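Local coordinates for protein Rep (Escherichia coli, PDB 3VW4) that binds the replication origin of plasmid ColE2-P9 through its DNA-binding domain and takes part in unwinding the duplex as an initiator-primase, at residues P30-S33 and Q34-A38; A67-T70 and H71-F74. All coordinates share one frame; numbering follows the deposited sequence.

Contact 1: P30-S33 and Q34-A38; sequences PVFS and QWLDA
Trp35 holds its CG opposite the backbone N (chi1 -179°), and the indole stands out from the flank of the helix, where its six-membered ring comes within reach of Pro30. Phe32 has the same first torsion. Its ring points outward but leans forward enough for its far end to meet Leu36, and the phenyl and the leucine chain run alongside each other.

The proline comes in with one corner of its ring. Its CG lies 3.4 Å from CE3 of Trp35, on the six-membered ring of the indole. The approach is oblique, so the proline ring is not stacked flat on the tryptophan. In a separate contact, CZ of Phe32 lies 3.9 Å from CG of Leu36, and CB of Leu36 sits over one face of the phenyl ring. Both pairs are apolar.

Backbone bonds close the first turns. Val31 is the N-cap residue, and its carbonyl takes the amide of Trp35, with 3.0 Å from Trp35 N to Val31 O and an N-H...O angle of 166°. The same oxygen receives a weak second bond from Gln34 N. Leu36 N bonds to Phe32 O at 2.7 Å, and Asp37 N reaches Ser33 O in a weak bond of 3.4 Å. Pro30, just before the cap, and Trp35 hold the N' and N4 positions of a hydrophobic staple.

This is the N-terminal end of helix 32-49, within the DNA-binding domain. Trp35 is buried, and its NE1 is satisfied by Thr70 OG1. His71 meets the indole with ring planes at about 35°, and its NE2 bonds to Pro30 O. Phe32 touches Lys68, while Trp35 and Leu36 both rest on Ala67, so this end of the helix packs against helix 56-73.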
loop_
_atom_site.group_PDB
_atom_site.type_symbol
_atom_site.label_atom_id
_atom_site.label_comp_id
_atom_site.label_asym_id
_atom_site.label_seq_id
_atom_site.Cartn_x
_atom_site.Cartn_y
_atom_site.Cartn_z
ATOM N N PRO A 30 1.230 12.399 11.551
ATOM C CA PRO A 30 1.741 13.310 12.576
ATOM C C PRO A 30 2.242 14.646 11.978
ATOM O O PRO A 30 2.897 14.633 10.959
ATOM C CB PRO A 30 2.885 12.523 13.198
ATOM C CG PRO A 30 3.293 11.566 12.142
ATOM C CD PRO A 30 2.029 11.162 11.470
ATOM N N VAL A 31 1.933 15.777 12.611
ATOM C CA VAL A 31 2.448 17.065 12.200
ATOM C C VAL A 31 3.926 17.002 12.079
ATOM O O VAL A 31 4.580 16.129 12.673
ATOM C CB VAL A 31 2.005 18.191 13.174
ATOM C CG1 VAL A 31 0.486 18.387 13.118
ATOM C CG2 VAL A 31 2.476 17.927 14.571
ATOM N N PHE A 32 4.511 17.905 11.322
ATOM C CA PHE A 32 5.976 17.801 11.052
ATOM C C PHE A 32 6.903 17.588 12.288
ATOM O O PHE A 32 7.712 16.624 12.291
ATOM C CB PHE A 32 6.488 18.951 10.177
ATOM C CG PHE A 32 7.959 18.873 9.877
ATOM C CD1 PHE A 32 8.473 17.895 8.992
ATOM C CD2 PHE A 32 8.848 19.771 10.489
ATOM C CE1 PHE A 32 9.826 17.829 8.756
ATOM C CE2 PHE A 32 10.194 19.722 10.240
ATOM C CZ PHE A 32 10.685 18.743 9.392
ATOM N N SER A 33 6.812 18.437 13.314
ATOM C CA SER A 33 7.785 18.360 14.401
ATOM C C SER A 33 7.761 16.979 15.038
ATOM O O SER A 33 8.805 16.481 15.484
ATOM C CB SER A 33 7.549 19.415 15.434
ATOM O OG SER A 33 6.196 19.368 15.791
ATOM N N GLN A 34 6.590 16.329 15.043
ATOM C CA GLN A 34 6.504 15.016 15.662
ATOM C C GLN A 34 7.015 13.929 14.702
ATOM O O GLN A 34 7.690 13.003 15.093
ATOM C CB GLN A 34 5.093 14.713 16.164
ATOM C CG GLN A 34 4.664 15.417 17.425
ATOM C CD GLN A 34 5.724 15.566 18.467
ATOM O OE1 GLN A 34 5.981 16.665 18.892
ATOM N NE2 GLN A 34 6.335 14.503 18.893
ATOM N N TRP A 35 6.697 14.088 13.435
ATOM C CA TRP A 35 7.132 13.191 12.404
ATOM C C TRP A 35 8.647 13.210 12.329
ATOM O O TRP A 35 9.301 12.218 12.115
ATOM C CB TRP A 35 6.492 13.697 11.112
ATOM C CG TRP A 35 6.814 12.851 9.917
ATOM C CD1 TRP A 35 7.312 13.277 8.690
ATOM C CD2 TRP A 35 6.611 11.400 9.792
ATOM N NE1 TRP A 35 7.470 12.196 7.848
ATOM C CE2 TRP A 35 7.071 11.034 8.486
ATOM C CE3 TRP A 35 6.147 10.396 10.648
ATOM C CZ2 TRP A 35 7.075 9.751 8.067
ATOM C CZ3 TRP A 35 6.157 9.074 10.199
ATOM C CH2 TRP A 35 6.599 8.779 8.933
ATOM N N LEU A 36 9.241 14.361 12.552
ATOM C CA LEU A 36 10.680 14.452 12.394
ATOM C C LEU A 36 11.259 13.595 13.477
ATOM O O LEU A 36 12.155 12.788 13.193
ATOM C CB LEU A 36 11.156 15.853 12.550
ATOM C CG LEU A 36 12.435 16.319 11.906
ATOM C CD1 LEU A 36 13.085 17.320 12.861
ATOM C CD2 LEU A 36 13.388 15.190 11.524
ATOM N N ASP A 37 10.750 13.739 14.709
ATOM C CA ASP A 37 11.267 12.965 15.799
ATOM C C ASP A 37 11.014 11.469 15.561
ATOM O O ASP A 37 11.948 10.654 15.674
ATOM C CB ASP A 37 10.743 13.484 17.104
ATOM C CG ASP A 37 11.299 14.904 17.459
ATOM O OD1 ASP A 37 12.383 15.389 16.841
ATOM O OD2 ASP A 37 10.665 15.556 18.436
ATOM N N ALA A 38 9.824 11.154 15.055
ATOM C CA ALA A 38 9.474 9.779 14.771
ATOM C C ALA A 38 10.473 9.072 13.841
ATOM O O ALA A 38 10.887 7.919 14.158
ATOM C CB ALA A 38 8.067 9.622 14.250
#

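Contact 2: A67-T70 and H71-F74; sequences AKYT and HRKF. With nucleotides of chain D.
Tyr69 is sandwiched between a DNA base and a lysine chain. The adenine of DA2 of chain D covers one face of the phenol ring, with its C6 3.3 Å from CG of Tyr69. Lys73 covers the opposite face. Its CD is 3.8 Å from the centroid of the Tyr69 ring and only 17° off the normal, a CH-pi contact.

Tyr69 has CG opposite its backbone N (chi1 -175°), which sends the ring outward from the helix, where the Lys73 chain can lie over its face. Lys73 crosses it obliquely and carries its amine past the phenol to the DNA. There NZ bonds to O4 of DT3 of chain D at 2.7 Å. The tyrosine OH lies near the methyl of the same thymine. Replacing Tyr69 by an alanine would probably leave the face of DA2 without the phenol that covers it and Lys73 freer to swing away from the thymine.

Phe74 presents a second aromatic surface. DA4 of chain D covers one face of its ring, offset toward the rim. The N6 of DA4 makes a weak bond to Lys73 O at 3.1 Å. The sugar O4' of DT3 lies at the edge of the Phe74 ring, 3.6 Å from CZ, and the same atom is also at the edge of Tyr69.

Lys73 N bonds to Tyr69 O at 2.9 Å, and Phe74 N to Thr70 O at 3.1 Å. Phe74 is the first residue to leave helical angles. Tyr22, Ile25 and Trp29 pack round it from the same chain.

Aromatic rings laid against base faces, with a lysine reading a base edge, are characteristic of a nucleic-acid binding site. Here it lies at the C-terminal end of helix 56-73 and is consistent with origin recognition and unwinding.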
loop_
_atom_site.group_PDB
_atom_site.type_symbol
_atom_site.label_atom_id
_atom_site.label_comp_id
_atom_site.label_asym_id
_atom_site.label_seq_id
_atom_site.Cartn_x
_atom_site.Cartn_y
_atom_site.Cartn_z
ATOM N N ALA A 67 12.132 12.725 6.484
ATOM C CA ALA A 67 10.962 13.283 7.087
ATOM C C ALA A 67 10.608 14.552 6.320
ATOM O O ALA A 67 9.452 14.833 6.153
ATOM C CB ALA A 67 11.221 13.569 8.523
ATOM N N LYS A 68 11.577 15.289 5.804
ATOM C CA LYS A 68 11.155 16.434 5.029
ATOM C C LYS A 68 10.550 16.002 3.737
ATOM O O LYS A 68 9.441 16.451 3.403
ATOM C CB LYS A 68 12.237 17.403 4.745
ATOM C CG LYS A 68 12.644 18.145 5.972
ATOM C CD LYS A 68 14.131 18.437 5.908
ATOM C CE LYS A 68 14.431 19.433 4.801
ATOM N NZ LYS A 68 13.912 20.824 5.134
ATOM N N TYR A 69 11.170 15.067 3.058
ATOM C CA TYR A 69 10.632 14.615 1.793
ATOM C C TYR A 69 9.233 14.069 1.953
ATOM O O TYR A 69 8.319 14.535 1.271
ATOM C CB TYR A 69 11.580 13.591 1.196
ATOM C CG TYR A 69 11.307 13.068 -0.144
ATOM C CD1 TYR A 69 10.457 11.972 -0.340
ATOM C CD2 TYR A 69 11.925 13.634 -1.270
ATOM C CE1 TYR A 69 10.213 11.488 -1.643
ATOM C CE2 TYR A 69 11.683 13.151 -2.547
ATOM C CZ TYR A 69 10.844 12.073 -2.716
ATOM O OH TYR A 69 10.661 11.552 -3.978
ATOM N N THR A 70 9.045 13.154 2.900
ATOM C CA THR A 70 7.776 12.479 3.059
ATOM C C THR A 70 6.702 13.415 3.624
ATOM O O THR A 70 5.562 13.342 3.199
ATOM C CB THR A 70 7.853 11.284 3.963
ATOM O OG1 THR A 70 8.280 11.763 5.246
ATOM C CG2 THR A 70 8.748 10.236 3.435
ATOM N N HIS A 71 7.039 14.327 4.510
ATOM C CA HIS A 71 6.005 15.295 5.009
ATOM C C HIS A 71 5.516 16.153 3.903
ATOM O O HIS A 71 4.341 16.389 3.798
ATOM C CB HIS A 71 6.475 16.152 6.159
ATOM C CG HIS A 71 5.372 16.484 7.087
ATOM N ND1 HIS A 71 4.792 17.734 7.155
ATOM C CD2 HIS A 71 4.647 15.674 8.004
ATOM C CE1 HIS A 71 3.772 17.699 8.057
ATOM N NE2 HIS A 71 3.697 16.454 8.580
ATOM N N ARG A 72 6.437 16.571 3.018
ATOM C CA ARG A 72 6.106 17.456 1.939
ATOM C C ARG A 72 5.344 16.731 0.842
ATOM O O ARG A 72 4.408 17.309 0.295
ATOM C CB ARG A 72 7.344 18.150 1.358
ATOM C CG ARG A 72 6.978 19.200 0.301
ATOM C CD ARG A 72 8.182 20.005 -0.177
ATOM N NE ARG A 72 9.138 19.220 -1.002
ATOM C CZ ARG A 72 10.262 18.617 -0.574
ATOM N NH1 ARG A 72 10.615 18.676 0.716
ATOM N NH2 ARG A 72 11.054 17.951 -1.446
ATOM N N LYS A 73 5.701 15.485 0.517
ATOM C CA LYS A 73 5.049 14.888 -0.660
ATOM C C LYS A 73 3.826 13.994 -0.419
ATOM O O LYS A 73 3.067 13.723 -1.343
ATOM C CB LYS A 73 6.053 14.217 -1.594
ATOM C CG LYS A 73 7.187 15.129 -1.947
ATOM C CD LYS A 73 8.166 14.494 -2.836
ATOM C CE LYS A 73 8.710 15.603 -3.688
ATOM N NZ LYS A 73 8.527 15.206 -5.104
ATOM N N PHE A 74 3.625 13.544 0.823
ATOM C CA PHE A 74 2.594 12.548 1.073
ATOM C C PHE A 74 1.267 13.165 1.606
ATOM O O PHE A 74 1.244 14.189 2.332
ATOM C CB PHE A 74 3.179 11.502 2.015
ATOM C CG PHE A 74 3.975 10.452 1.326
ATOM C CD1 PHE A 74 5.117 10.796 0.519
ATOM C CD2 PHE A 74 3.615 9.118 1.424
ATOM C CE1 PHE A 74 5.853 9.821 -0.139
ATOM C CE2 PHE A 74 4.394 8.150 0.761
ATOM C CZ PHE A 74 5.493 8.511 -0.018
ATOM P P DA D 2 16.618 9.344 -6.033
ATOM O OP1 DA D 2 17.102 8.497 -7.110
ATOM O OP2 DA D 2 16.142 10.758 -6.245
ATOM O "O5'" DA D 2 15.385 8.479 -5.450
ATOM C "C5'" DA D 2 15.532 7.205 -4.763
ATOM C "C4'" DA D 2 14.182 6.716 -4.258
ATOM O "O4'" DA D 2 13.810 7.311 -2.979
ATOM C "C3'" DA D 2 12.981 7.021 -5.140
ATOM O "O3'" DA D 2 11.974 6.149 -4.713
ATOM C "C2'" DA D 2 12.635 8.433 -4.699
ATOM C "C1'" DA D 2 12.888 8.386 -3.198
ATOM N N9 DA D 2 13.443 9.572 -2.545
ATOM C C8 DA D 2 14.207 10.598 -3.031
ATOM N N7 DA D 2 14.554 11.477 -2.119
ATOM C C5 DA D 2 14.044 10.954 -0.941
ATOM C C6 DA D 2 14.134 11.368 0.398
ATOM N N6 DA D 2 14.758 12.483 0.798
ATOM N N1 DA D 2 13.509 10.616 1.329
ATOM C C2 DA D 2 12.836 9.533 0.931
ATOM N N3 DA D 2 12.707 9.025 -0.286
ATOM C C4 DA D 2 13.355 9.783 -1.186
ATOM P P DA D 4 5.620 4.083 -3.747
ATOM O OP1 DA D 4 6.768 3.128 -3.757
ATOM O OP2 DA D 4 4.816 4.393 -4.958
ATOM O "O5'" DA D 4 4.552 3.605 -2.662
ATOM C "C5'" DA D 4 4.943 3.288 -1.335
ATOM C "C4'" DA D 4 3.767 3.576 -0.440
ATOM O "O4'" DA D 4 3.474 5.005 -0.342
ATOM C "C3'" DA D 4 2.472 2.898 -0.880
ATOM O "O3'" DA D 4 1.908 2.394 0.339
ATOM C "C2'" DA D 4 1.694 4.039 -1.531
ATOM C "C1'" DA D 4 2.161 5.270 -0.761
ATOM N N9 DA D 4 2.206 6.527 -1.487
ATOM C C8 DA D 4 2.889 6.831 -2.636
ATOM N N7 DA D 4 2.803 8.097 -2.984
ATOM C C5 DA D 4 2.082 8.678 -1.949
ATOM C C6 DA D 4 1.674 10.002 -1.703
ATOM N N6 DA D 4 1.962 11.031 -2.501
ATOM N N1 DA D 4 0.953 10.239 -0.584
ATOM C C2 DA D 4 0.684 9.214 0.235
ATOM N N3 DA D 4 1.037 7.933 0.126
ATOM C C4 DA D 4 1.709 7.723 -1.021
ATOM P P DT D 3 10.594 6.131 -5.523
ATOM O OP1 DT D 3 10.178 4.730 -5.566
ATOM O OP2 DT D 3 10.581 6.887 -6.803
ATOM O "O5'" DT D 3 9.502 7.013 -4.756
ATOM C "C5'" DT D 3 9.396 6.942 -3.315
ATOM C "C4'" DT D 3 7.941 6.945 -2.923
ATOM O "O4'" DT D 3 7.488 8.308 -2.980
ATOM C "C3'" DT D 3 7.042 6.178 -3.887
ATOM O "O3'" DT D 3 6.019 5.521 -3.167
ATOM C "C2'" DT D 3 6.462 7.248 -4.793
ATOM C "C1'" DT D 3 6.467 8.472 -3.931
ATOM N N1 DT D 3 6.710 9.737 -4.621
ATOM C C2 DT D 3 5.775 10.729 -4.415
ATOM O O2 DT D 3 4.783 10.578 -3.726
ATOM N N3 DT D 3 6.010 11.889 -5.102
ATOM C C4 DT D 3 7.098 12.174 -5.899
ATOM O O4 DT D 3 7.200 13.284 -6.413
ATOM C C5 DT D 3 8.028 11.087 -6.092
ATOM C C7 DT D 3 9.188 11.289 -7.013
ATOM C C6 DT D 3 7.803 9.941 -5.432
#

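In the fold
Contact 1 and contact 2 lie on successive helices, 32-49 and 56-73, with centres 10 Å apart. They touch directly. NE1 of Trp35 is 2.8 Å from OG1 of Thr70, and O of Pro30 is 3.1 Å from NE2 of His71, both probable hydrogen bonds. Thr70 OG1 is also bonded to Ile66 O. Thus the start of one helix is joined to the last turns of the next. The roles differ. Residues 67-74 carry the DNA-contacting side chains, whereas the nearest atom of contact 1 is about 9 Å from the nucleic acid. Contact 1 probably acts as a second shell, since Trp35 bonds to Thr70, which adjoins Tyr69.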